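Local coordinates for protein copper-containing nitrite reductase (PDB 6TFD) that probably reduces nitrite to nitric oxide with electrons from cytochrome c, working as a homotrimer whose chain carries both an extra copper-binding cupredoxin domain and the catalytic multicopper-oxidase-type fold, at residues A[68-73]-A[101-106]; A[143-148]-A[177-182]; A[211-216]-A[244-249]. All blocks are in the same frame, centred on the assembly; numbering follows the deposited sequence.

How the contacts relate
Contacts 1 and 3 are antiparallel strand pairs built on the same plan, one in each of two copper-binding cupredoxin-type domains, with centres about 50 Å apart on opposite sides of the chain's centre. Contact 1 is the core case: nine of its ten touching residues are buried, and phenylalanine rings pack on V68 and I70. Contact 3 is only partly buried, and histidine, lysine, glutamate and valine share one face. Contact 2, centred about 29 Å from contact 1 and 25 Å from contact 3, is a loop laid on a strand through one backbone bridge, a glutamine and one water. Strand 166-181, which carries 177-182, neighbours strand 207-214 of contact 3 in one sheet.

Contact 1. Residues A[68-73]-A[101-106]; sequences VQINLI and STFSFI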
loop_
_atom_site.group_PDB
_atom_site.type_symbol
_atom_site.label_atom_id
_atom_site.label_comp_id
_atom_site.label_asym_id
_atom_site.label_seq_id
_atom_site.Cartn_x
_atom_site.Cartn_y
_atom_site.Cartn_z
ATOM N N VAL A 68 18.430 5.386 -33.220
ATOM C CA VAL A 68 18.324 5.367 -31.732
ATOM C C VAL A 68 17.009 6.049 -31.377
ATOM O O VAL A 68 16.779 7.173 -31.877
ATOM C CB VAL A 68 19.537 6.063 -31.086
ATOM C CG1 VAL A 68 19.414 6.181 -29.575
ATOM C CG2 VAL A 68 20.821 5.338 -31.454
ATOM N N GLN A 69 16.166 5.346 -30.621
ATOM C CA GLN A 69 14.885 5.857 -30.068
ATOM C C GLN A 69 15.069 5.877 -28.555
ATOM O O GLN A 69 15.505 4.833 -27.997
ATOM C CB GLN A 69 13.712 4.967 -30.481
ATOM C CG GLN A 69 12.334 5.522 -30.130
ATOM C CD GLN A 69 11.212 4.512 -30.294
ATOM O OE1 GLN A 69 11.119 3.814 -31.299
ATOM N NE2 GLN A 69 10.327 4.437 -29.309
ATOM N N ILE A 70 14.848 7.036 -27.938
ATOM C CA ILE A 70 14.925 7.203 -26.462
ATOM C C ILE A 70 13.540 7.638 -25.992
ATOM O O ILE A 70 13.036 8.654 -26.513
ATOM C CB ILE A 70 16.014 8.214 -26.061
ATOM C CG1 ILE A 70 17.416 7.697 -26.391
ATOM C CG2 ILE A 70 15.895 8.594 -24.583
ATOM C CD1 ILE A 70 18.499 8.752 -26.245
ATOM N N ASN A 71 12.968 6.885 -25.058
ATOM C CA ASN A 71 11.670 7.195 -24.411
ATOM C C ASN A 71 11.921 7.777 -23.011
ATOM O O ASN A 71 12.334 7.000 -22.105
ATOM C CB ASN A 71 10.813 5.938 -24.307
ATOM C CG ASN A 71 10.695 5.194 -25.616
ATOM O OD1 ASN A 71 10.402 5.785 -26.663
ATOM N ND2 ASN A 71 10.900 3.888 -25.547
ATOM N N LEU A 72 11.635 9.068 -22.815
ATOM C CA LEU A 72 11.675 9.703 -21.472
ATOM C C LEU A 72 10.298 9.645 -20.789
ATOM O O LEU A 72 9.322 10.190 -21.345
ATOM C CB LEU A 72 12.138 11.158 -21.591
ATOM C CG LEU A 72 12.355 11.850 -20.249
ATOM C CD1 LEU A 72 13.469 11.165 -19.475
ATOM C CD2 LEU A 72 12.668 13.321 -20.441
ATOM N N ILE A 73 10.247 9.079 -19.582
ATOM C CA ILE A 73 9.033 9.030 -18.716
ATOM C C ILE A 73 9.349 9.730 -17.394
ATOM O O ILE A 73 10.338 9.350 -16.740
ATOM C CB ILE A 73 8.583 7.573 -18.524
ATOM C CG1 ILE A 73 8.503 6.868 -19.884
ATOM C CG2 ILE A 73 7.270 7.525 -17.756
ATOM C CD1 ILE A 73 7.939 5.456 -19.862
ATOM N N SER A 101 7.855 11.734 -23.474
ATOM C CA SER A 101 8.305 12.308 -24.769
ATOM C C SER A 101 9.338 11.348 -25.355
ATOM O O SER A 101 10.233 10.922 -24.602
ATOM C CB SER A 101 8.860 13.702 -24.577
ATOM O OG SER A 101 9.229 14.328 -25.796
ATOM N N THR A 102 9.192 10.935 -26.615
ATOM C CA THR A 102 10.209 10.075 -27.278
ATOM C C THR A 102 10.766 10.837 -28.478
ATOM O O THR A 102 10.031 11.677 -29.071
ATOM C CB THR A 102 9.721 8.650 -27.591
ATOM O OG1 THR A 102 9.638 8.454 -29.000
ATOM C CG2 THR A 102 8.393 8.298 -26.968
ATOM N N PHE A 103 12.052 10.609 -28.733
ATOM C CA PHE A 103 12.837 11.232 -29.831
ATOM C C PHE A 103 13.795 10.182 -30.415
ATOM O O PHE A 103 14.066 9.128 -29.773
ATOM C CB PHE A 103 13.537 12.513 -29.359
ATOM C CG PHE A 103 14.678 12.353 -28.381
ATOM C CD1 PHE A 103 14.442 12.163 -27.025
ATOM C CD2 PHE A 103 15.994 12.445 -28.805
ATOM C CE1 PHE A 103 15.493 12.038 -26.127
ATOM C CE2 PHE A 103 17.039 12.321 -27.906
ATOM C CZ PHE A 103 16.789 12.129 -26.571
ATOM N N SER A 104 14.263 10.447 -31.630
ATOM C CA SER A 104 15.168 9.548 -32.380
ATOM C C SER A 104 16.166 10.352 -33.209
ATOM O O SER A 104 15.939 11.567 -33.472
ATOM C CB SER A 104 14.389 8.602 -33.253
ATOM O OG SER A 104 13.450 9.314 -34.043
ATOM N N PHE A 105 17.207 9.645 -33.637
ATOM C CA PHE A 105 18.341 10.173 -34.433
ATOM C C PHE A 105 19.127 8.972 -34.966
ATOM O O PHE A 105 18.936 7.847 -34.460
ATOM C CB PHE A 105 19.200 11.134 -33.595
ATOM C CG PHE A 105 19.821 10.529 -32.358
ATOM C CD1 PHE A 105 19.117 10.461 -31.169
ATOM C CD2 PHE A 105 21.103 10.010 -32.386
ATOM C CE1 PHE A 105 19.671 9.867 -30.043
ATOM C CE2 PHE A 105 21.656 9.408 -31.265
ATOM C CZ PHE A 105 20.943 9.344 -30.088
ATOM N N ILE A 106 19.964 9.206 -35.979
ATOM C CA ILE A 106 20.915 8.193 -36.516
ATOM C C ILE A 106 22.258 8.422 -35.821
ATOM O O ILE A 106 22.799 9.534 -35.920
ATOM C CB ILE A 106 21.005 8.256 -38.054
ATOM C CG1 ILE A 106 19.651 7.976 -38.718
ATOM C CG2 ILE A 106 22.074 7.301 -38.573
ATOM C CD1 ILE A 106 18.820 9.225 -38.991
#
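V68 and F105 open a run of antiparallel pairs that joins strands 67-73 and 100-106 in the cupredoxin domain holding H80, C117, H122 and M127 round a copper. The segments 68-73 and 101-106 differ in direction by 163°, and six backbone bonds link them, two each for the pairs V68/F105, I70/F103 and L72/S101. V68 N reaches F105 O at 2.8 Å, while the return bond from F105 N to V68 O is longer, 3.1 Å. V68 O also receives the CA-H of S104.

On the face of V68, I70, L72, F103 and F105, each ring lies beside an aliphatic neighbour. V68 CB stands over the F105 ring, 4.0 Å from its centroid, and I70 CB over the F103 ring. With CG between the backbone N and carbonyl carbon (chi1 60°), F105 folds beside V68 and brings CZ to 3.6 Å from V68 CG1. I70 CD1 meets the same ring at its edge. L72 comes within about 4 Å of the H80 side chain, and S101 OG bonds to A92 N.

The other face is polar and faces a second subunit: S104 OG bonds to P266 O of that subunit, and Q69 NE2 makes a weak bond to its Y318 OH. N71 ND2 is satisfied by T33 OG1. N71 OD1 accepts from Q69 NE2 at 3.0 Å, the donor lying in the carbonyl plane on a lone pair.

Contact 2. Residues A[143-148]-A[177-182]; sequences STAADI and KGQLDD
K177 meets A145 at the start of the contact, where strand 166-181 receives the loop 143-148. This loop belongs to the connection that leaves strand 128-134, in the plastocyanin/azurin-family part of the chain, and leads into strand 166-181 of the next sheet; here it docks back on the strand it leads to. K177 CB lies 4.2 Å from A145 CB and its carbonyl O faces the A145 methyl, while the rest of the lysine chain leads away from the loop.

G178 follows, paired with A146 in a single backbone bridge. I148 CG1 and CG2 both lie against G178 CA, CG1 at 3.9 Å, so the isoleucine packs directly on the bare backbone. G178 CA also makes a CA-H contact to A146 O.

Q179 makes all three direct hydrogen bonds across the contact. Its N gives A146 O a 3.0 Å bond, and a water connects Q179 O to I148 N. The side chain bends at chi2 (68°), which turns the amide back over the loop. There OE1 takes two backbone donors: A145 N at 3.0 Å, almost straight on to the oxygen, and T144 N at 2.9 Å, from above the carbonyl plane. The other end of the amide gives NE2 to D181 O at 2.9 Å, which fixes the rotation of the group.

L180 and D181 both face T184 in a classic beta bulge, and L180 turns from the loop toward Y328 and L330 of strand 328-331. Strand 184-191 flanks the contact through T185, touched by T144 and Q179, and Y188, touched by I148 and L180.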
loop_
_atom_site.group_PDB
_atom_site.type_symbol
_atom_site.label_atom_id
_atom_site.label_comp_id
_atom_site.label_asym_id
_atom_site.label_seq_id
_atom_site.Cartn_x
_atom_site.Cartn_y
_atom_site.Cartn_z
ATOM N N SER A 143 22.806 -17.884 -29.230
ATOM C CA SER A 143 21.568 -18.474 -28.649
ATOM C C SER A 143 21.890 -19.527 -27.580
ATOM O O SER A 143 22.986 -20.105 -27.594
ATOM C CB SER A 143 20.690 -19.045 -29.729
ATOM O OG SER A 143 21.432 -19.259 -30.920
ATOM N N THR A 144 20.889 -19.811 -26.750
ATOM C CA THR A 144 20.883 -20.712 -25.570
ATOM C C THR A 144 19.914 -21.886 -25.791
ATOM O O THR A 144 20.086 -22.936 -25.142
ATOM C CB THR A 144 20.505 -19.847 -24.358
ATOM O OG1 THR A 144 21.775 -19.531 -23.802
ATOM C CG2 THR A 144 19.575 -20.472 -23.335
ATOM N N ALA A 145 18.892 -21.686 -26.627
ATOM C CA ALA A 145 17.806 -22.657 -26.920
ATOM C C ALA A 145 17.657 -22.813 -28.437
ATOM O O ALA A 145 18.335 -22.086 -29.196
ATOM C CB ALA A 145 16.495 -22.230 -26.277
ATOM N N ALA A 146 16.794 -23.748 -28.838
ATOM C CA ALA A 146 16.543 -24.149 -30.243
ATOM C C ALA A 146 15.966 -22.954 -31.000
ATOM O O ALA A 146 15.177 -22.169 -30.389
ATOM C CB ALA A 146 15.605 -25.340 -30.268
ATOM N N ASP A 147 16.369 -22.799 -32.260
ATOM C CA ASP A 147 15.708 -21.897 -33.241
ATOM C C ASP A 147 14.349 -22.520 -33.593
ATOM O O ASP A 147 14.326 -23.624 -34.152
ATOM C CB ASP A 147 16.602 -21.648 -34.465
ATOM C CG ASP A 147 15.909 -20.898 -35.592
ATOM O OD1 ASP A 147 14.959 -20.139 -35.287
ATOM O OD2 ASP A 147 16.301 -21.104 -36.768
ATOM N N ILE A 148 13.246 -21.854 -33.263
ATOM C CA ILE A 148 11.882 -22.417 -33.480
ATOM C C ILE A 148 11.139 -21.617 -34.558
ATOM O O ILE A 148 9.951 -21.941 -34.782
ATOM C CB ILE A 148 11.100 -22.521 -32.149
ATOM C CG1 ILE A 148 11.000 -21.197 -31.376
ATOM C CG2 ILE A 148 11.712 -23.626 -31.294
ATOM C CD1 ILE A 148 10.427 -20.018 -32.142
ATOM N N LYS A 177 12.149 -25.691 -25.456
ATOM C CA LYS A 177 12.553 -24.294 -25.181
ATOM C C LYS A 177 13.014 -23.699 -26.509
ATOM O O LYS A 177 13.676 -24.406 -27.252
ATOM C CB LYS A 177 13.607 -24.241 -24.065
ATOM C CG LYS A 177 13.068 -24.559 -22.671
ATOM C CD LYS A 177 14.040 -24.268 -21.531
ATOM C CE LYS A 177 13.707 -24.983 -20.232
ATOM N NZ LYS A 177 14.099 -26.415 -20.283
ATOM N N GLY A 178 12.624 -22.458 -26.799
ATOM C CA GLY A 178 13.003 -21.766 -28.033
ATOM C C GLY A 178 13.580 -20.403 -27.725
ATOM O O GLY A 178 13.187 -19.795 -26.714
ATOM N N GLN A 179 14.470 -19.925 -28.590
ATOM C CA GLN A 179 15.026 -18.555 -28.516
ATOM C C GLN A 179 13.917 -17.577 -28.937
ATOM O O GLN A 179 13.794 -17.333 -30.156
ATOM C CB GLN A 179 16.281 -18.468 -29.390
ATOM C CG GLN A 179 17.236 -17.363 -28.981
ATOM C CD GLN A 179 17.842 -17.694 -27.646
ATOM O OE1 GLN A 179 18.186 -18.846 -27.390
ATOM N NE2 GLN A 179 17.945 -16.696 -26.783
ATOM N N LEU A 180 13.182 -17.035 -27.948
ATOM C CA LEU A 180 12.116 -15.988 -28.062
ATOM C C LEU A 180 12.687 -14.639 -28.517
ATOM O O LEU A 180 12.051 -13.970 -29.359
ATOM C CB LEU A 180 11.431 -15.830 -26.701
ATOM C CG LEU A 180 10.396 -14.714 -26.604
ATOM C CD1 LEU A 180 9.394 -14.766 -27.742
ATOM C CD2 LEU A 180 9.660 -14.796 -25.277
ATOM N N ASP A 181 13.786 -14.205 -27.909
ATOM C CA ASP A 181 14.517 -12.955 -28.273
ATOM C C ASP A 181 16.015 -13.244 -28.086
ATOM O O ASP A 181 16.362 -14.372 -27.659
ATOM C CB ASP A 181 13.991 -11.739 -27.487
ATOM C CG ASP A 181 14.281 -10.339 -28.045
ATOM O OD1 ASP A 181 15.122 -10.202 -28.987
ATOM O OD2 ASP A 181 13.669 -9.361 -27.515
ATOM N N ASP A 182 16.852 -12.275 -28.449
ATOM C CA ASP A 182 18.330 -12.276 -28.309
ATOM C C ASP A 182 18.811 -13.050 -27.064
ATOM O O ASP A 182 19.630 -13.992 -27.242
ATOM C CB ASP A 182 18.806 -10.830 -28.261
ATOM C CG ASP A 182 20.000 -10.629 -29.150
ATOM O OD1 ASP A 182 19.884 -10.929 -30.371
ATOM O OD2 ASP A 182 21.031 -10.208 -28.605
HETATM O O HOH W 1 15.293 -26.190 -26.944
HETATM O O HOH W 2 13.489 -19.105 -32.105
#

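Contact 3. Residues A[211-216]-A[244-249]; sequences HLKNAK and GAETVV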
loop_
_atom_site.group_PDB
_atom_site.type_symbol
_atom_site.label_atom_id
_atom_site.label_comp_id
_atom_site.label_asym_id
_atom_site.label_seq_id
_atom_site.Cartn_x
_atom_site.Cartn_y
_atom_site.Cartn_z
ATOM N N HIS A 211 -1.219 -38.729 -39.825
ATOM C CA HIS A 211 -0.561 -39.382 -38.662
ATOM C C HIS A 211 -0.060 -38.307 -37.681
ATOM O O HIS A 211 0.890 -37.581 -38.045
ATOM C CB HIS A 211 0.577 -40.278 -39.165
ATOM C CG HIS A 211 0.083 -41.444 -39.947
ATOM N ND1 HIS A 211 -0.060 -42.695 -39.378
ATOM C CD2 HIS A 211 -0.363 -41.545 -41.222
ATOM C CE1 HIS A 211 -0.565 -43.523 -40.276
ATOM N NE2 HIS A 211 -0.764 -42.841 -41.411
ATOM N N LEU A 212 -0.663 -38.202 -36.489
ATOM C CA LEU A 212 -0.168 -37.295 -35.413
ATOM C C LEU A 212 0.519 -38.126 -34.318
ATOM O O LEU A 212 -0.181 -38.928 -33.624
ATOM C CB LEU A 212 -1.316 -36.456 -34.837
ATOM C CG LEU A 212 -0.887 -35.169 -34.123
ATOM C CD1 LEU A 212 -2.033 -34.186 -34.024
ATOM C CD2 LEU A 212 -0.343 -35.447 -32.727
ATOM N N LYS A 213 1.830 -37.928 -34.169
ATOM C CA LYS A 213 2.655 -38.533 -33.095
ATOM C C LYS A 213 2.873 -37.461 -32.030
ATOM O O LYS A 213 3.277 -36.344 -32.413
ATOM C CB LYS A 213 4.026 -38.976 -33.613
ATOM C CG LYS A 213 4.090 -40.293 -34.381
ATOM C CD LYS A 213 5.508 -40.607 -34.896
ATOM C CE LYS A 213 6.023 -41.982 -34.516
ATOM N NZ LYS A 213 5.685 -42.997 -35.541
ATOM N N ASN A 214 2.601 -37.785 -30.760
ATOM C CA ASN A 214 2.966 -36.948 -29.591
ATOM C C ASN A 214 4.318 -37.448 -29.114
ATOM O O ASN A 214 4.386 -38.649 -28.762
ATOM C CB ASN A 214 1.928 -37.021 -28.469
ATOM C CG ASN A 214 1.944 -35.811 -27.560
ATOM O OD1 ASN A 214 2.846 -34.981 -27.631
ATOM N ND2 ASN A 214 0.933 -35.686 -26.716
ATOM N N ALA A 215 5.353 -36.599 -29.118
ATOM C CA ALA A 215 6.696 -36.988 -28.614
ATOM C C ALA A 215 6.590 -37.538 -27.176
ATOM O O ALA A 215 5.667 -37.121 -26.394
ATOM C CB ALA A 215 7.669 -35.835 -28.701
ATOM N N LYS A 216 7.502 -38.449 -26.824
ATOM C CA LYS A 216 7.525 -39.142 -25.507
ATOM C C LYS A 216 7.762 -38.125 -24.380
ATOM O O LYS A 216 7.205 -38.307 -23.277
ATOM C CB LYS A 216 8.623 -40.207 -25.489
ATOM C CG LYS A 216 8.317 -41.499 -26.234
ATOM C CD LYS A 216 9.529 -42.110 -26.931
ATOM C CE LYS A 216 10.646 -42.524 -25.994
ATOM N NZ LYS A 216 10.746 -43.998 -25.855
ATOM N N GLY A 244 3.984 -40.064 -26.398
ATOM C CA GLY A 244 4.565 -41.337 -26.873
ATOM C C GLY A 244 3.576 -42.227 -27.629
ATOM O O GLY A 244 3.967 -43.375 -27.964
ATOM N N ALA A 245 2.359 -41.734 -27.903
ATOM C CA ALA A 245 1.309 -42.399 -28.708
ATOM C C ALA A 245 1.205 -41.766 -30.103
ATOM O O ALA A 245 1.776 -40.671 -30.326
ATOM C CB ALA A 245 -0.011 -42.290 -28.001
ATOM N N GLU A 246 0.467 -42.430 -31.000
ATOM C CA GLU A 246 0.084 -41.902 -32.335
ATOM C C GLU A 246 -1.429 -42.024 -32.534
ATOM O O GLU A 246 -1.987 -43.063 -32.144
ATOM C CB GLU A 246 0.798 -42.680 -33.441
ATOM C CG GLU A 246 0.526 -42.161 -34.854
ATOM C CD GLU A 246 1.125 -43.040 -35.940
ATOM O OE1 GLU A 246 2.270 -42.783 -36.334
ATOM O OE2 GLU A 246 0.459 -44.001 -36.366
ATOM N N THR A 247 -2.057 -41.016 -33.146
ATOM C CA THR A 247 -3.429 -41.124 -33.722
ATOM C C THR A 247 -3.347 -41.007 -35.250
ATOM O O THR A 247 -2.374 -40.385 -35.782
ATOM C CB THR A 247 -4.449 -40.145 -33.114
ATOM O OG1 THR A 247 -3.981 -38.791 -33.129
ATOM C CG2 THR A 247 -4.840 -40.553 -31.709
ATOM N N VAL A 248 -4.324 -41.628 -35.918
ATOM C CA VAL A 248 -4.482 -41.637 -37.400
ATOM C C VAL A 248 -5.936 -41.289 -37.721
ATOM O O VAL A 248 -6.837 -41.873 -37.110
ATOM C CB VAL A 248 -4.058 -42.990 -37.999
ATOM C CG1 VAL A 248 -4.167 -42.991 -39.514
ATOM C CG2 VAL A 248 -2.645 -43.364 -37.582
ATOM N N VAL A 249 -6.136 -40.325 -38.615
ATOM C CA VAL A 249 -7.483 -39.915 -39.119
ATOM C C VAL A 249 -7.428 -39.704 -40.643
ATOM O O VAL A 249 -6.408 -39.142 -41.162
ATOM C CB VAL A 249 -7.972 -38.645 -38.397
ATOM C CG1 VAL A 249 -7.066 -37.453 -38.714
ATOM C CG2 VAL A 249 -9.443 -38.336 -38.694
#
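H211 packs on V248 and reaches for E246 where strands 207-214 and 246-252 run antiparallel at one margin of a sheet in the multicopper-oxidase-type cupredoxin fold; the directions of 211-214 and 246-249 are 165° apart. Strand 246-252 is outermost in that sheet within this chain, whereas 207-214 is also bonded to strand 166-181 on its other side.

The tightly packed part centres on L212 and T247. Two backbone bonds close this pair, L212 N to T247 O at 2.9 Å and T247 N to L212 O at 2.8 Å, and the L212 oxygen takes the CA-H of E246 as well. L212 CB lies near T247 OG1, whose own hydrogen bond goes to T241 OG1. N214 is also buried: ND2 is held by T241 O and M220 O, and its side chain comes within about 3 Å of that of the copper ligand H222.

The opposite face has a packed end, where V248 CG1 sits over the H211 ring, 4.0 Å from the centroid, and a looser, more solvent-exposed part at K213 and E246. E246 holds CG anti to its own N (chi1 -177°) and stays extended beyond it, which carries the carboxylate between K213 NZ and H211 ND1. K213 forms a salt bridge of 3.5 Å from NZ to E246 OE1. H211 ND1 gives OE2 of that glutamate a weak bond at the ring edge, with the ring and carboxylate planes 73° apart, while H211 NE2 donates to E209 OE1.

N214 N to A245 O, 3.0 Å, carries the pairing to its end. Past N214 come the exposed K216 and G244. G244 has positive phi, and its N bonds N214 O at 2.8 Å from above the carbonyl plane, with a weak second bond to A215 O.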